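Local atomic coordinates of heat shock protease HtrA (Thermotoga maritima, PDB entry 1L1J), a protein that probably cleaves polypeptides as an ATP-independent heat-shock serine endopeptidase of the HtrA family, represented here by its trypsin-like protease domain. Residues Gly44-Pro47 against Pro48-Arg52. Numbering follows the deposited sequence.
Sequences GELP and PGFER
Pro-47 to Phe-50 form a type I beta turn that carries the chain from the loop 44-47 into a short helix beginning at Phe-50. The N-H of Phe-50 reaches back to the carbonyl O of Pro-47, 3.3 Å away, but the bond is weak, with an angle of only 126° at the hydrogen. Pro-48 suits the second position of such a turn, since its ring holds phi near the -60° that this position needs (here -59°) and the missing N-H is not called on there. Gly-49, which takes the third position, also stands at the N-cap of the helix.

Reversal of the chain brings Leu-46 against Phe-50, four residues on. The branch point of the leucine, CG, lies over one face of the phenylalanine ring in a CH-pi contact, 3.6 Å from the centroid and displaced toward the rim. Leu-46 CD1 continues along the same ring, 3.7 Å from Phe-50 CE1. With CG anti to the backbone N (chi1 -165°), Phe-50 swings its ring back toward the leucine. A branched aliphatic chain and a flat aromatic thus cover each other where the neighbouring prolines stay exposed. Replacing Phe-50 by an alanine would remove the ring face over Leu-46 CG and is likely to open a gap beside Leu-46 and Leu-57 of strand 54-64.

The turn closes the surface loop between helix 33-42 and helix 50-53 in the protease domain. Leu-46 also touches Phe-39 of the former, Glu-51 forms a salt bridge with Lys-40 there, and both Leu-46 and Phe-50 rest on Leu-57 of strand 54-64.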
loop_
_atom_site.group_PDB
_atom_site.type_symbol
_atom_site.label_atom_id
_atom_site.label_comp_id
_atom_site.label_asym_id
_atom_site.label_seq_id
_atom_site.Cartn_x
_atom_site.Cartn_y
_atom_site.Cartn_z
ATOM N N GLY A 44 18.258 -3.168 -6.299
ATOM C CA GLY A 44 19.455 -2.622 -6.899
ATOM C C GLY A 44 19.160 -1.464 -7.821
ATOM O O GLY A 44 20.080 -0.881 -8.401
ATOM N N GLU A 45 17.877 -1.137 -7.971
ATOM C CA GLU A 45 17.476 -0.028 -8.828
ATOM C C GLU A 45 17.473 1.271 -8.026
ATOM O O GLU A 45 17.075 2.325 -8.530
ATOM C CB GLU A 45 16.076 -0.249 -9.409
ATOM C CG GLU A 45 15.882 -1.542 -10.167
ATOM C CD GLU A 45 15.445 -2.691 -9.274
ATOM O OE1 GLU A 45 14.752 -3.589 -9.785
ATOM O OE2 GLU A 45 15.796 -2.702 -8.075
ATOM N N LEU A 46 17.907 1.188 -6.772
ATOM C CA LEU A 46 17.952 2.357 -5.904
ATOM C C LEU A 46 19.266 3.145 -6.075
ATOM O O LEU A 46 20.370 2.609 -5.891
ATOM C CB LEU A 46 17.755 1.920 -4.442
ATOM C CG LEU A 46 16.381 2.108 -3.766
ATOM C CD1 LEU A 46 15.272 2.413 -4.764
ATOM C CD2 LEU A 46 16.064 0.851 -2.980
ATOM N N PRO A 47 19.152 4.439 -6.424
ATOM C CA PRO A 47 20.292 5.338 -6.635
ATOM C C PRO A 47 21.334 5.195 -5.538
ATOM O O PRO A 47 21.025 4.765 -4.428
ATOM C CB PRO A 47 19.647 6.717 -6.632
ATOM C CG PRO A 47 18.294 6.452 -7.203
ATOM C CD PRO A 47 17.886 5.189 -6.479
ATOM N N PRO A 48 22.586 5.566 -5.833
ATOM C CA PRO A 48 23.654 5.463 -4.840
ATOM C C PRO A 48 23.356 6.288 -3.597
ATOM O O PRO A 48 23.890 6.013 -2.522
ATOM C CB PRO A 48 24.874 5.985 -5.595
ATOM C CG PRO A 48 24.276 7.003 -6.528
ATOM C CD PRO A 48 23.054 6.269 -7.040
ATOM N N GLY A 49 22.493 7.291 -3.756
ATOM C CA GLY A 49 22.150 8.165 -2.648
ATOM C C GLY A 49 20.772 7.957 -2.058
ATOM O O GLY A 49 20.073 8.920 -1.740
ATOM N N PHE A 50 20.379 6.702 -1.891
ATOM C CA PHE A 50 19.071 6.408 -1.334
ATOM C C PHE A 50 18.968 6.836 0.122
ATOM O O PHE A 50 18.318 7.829 0.424
ATOM C CB PHE A 50 18.760 4.922 -1.448
ATOM C CG PHE A 50 17.316 4.609 -1.232
ATOM C CD1 PHE A 50 16.365 5.021 -2.155
ATOM C CD2 PHE A 50 16.898 3.959 -0.080
ATOM C CE1 PHE A 50 15.018 4.797 -1.932
ATOM C CE2 PHE A 50 15.552 3.729 0.153
ATOM C CZ PHE A 50 14.609 4.149 -0.774
ATOM N N GLU A 51 19.613 6.083 1.012
ATOM C CA GLU A 51 19.612 6.367 2.450
ATOM C C GLU A 51 19.630 7.857 2.779
ATOM O O GLU A 51 18.633 8.417 3.242
ATOM C CB GLU A 51 20.813 5.690 3.119
ATOM C CG GLU A 51 20.648 4.194 3.322
ATOM C CD GLU A 51 21.940 3.503 3.744
ATOM O OE1 GLU A 51 22.888 3.455 2.929
ATOM O OE2 GLU A 51 22.009 3.002 4.888
ATOM N N ARG A 52 20.764 8.503 2.548
ATOM C CA ARG A 52 20.875 9.925 2.834
ATOM C C ARG A 52 19.663 10.709 2.307
ATOM O O ARG A 52 19.039 11.463 3.053
ATOM C CB ARG A 52 22.179 10.477 2.235
ATOM C CG ARG A 52 23.130 11.120 3.260
ATOM C CD ARG A 52 24.519 11.375 2.660
ATOM N NE ARG A 52 25.022 12.734 2.889
ATOM C CZ ARG A 52 25.633 13.156 3.999
ATOM N NH1 ARG A 52 25.836 12.328 5.016
ATOM N NH2 ARG A 52 26.049 14.417 4.085
#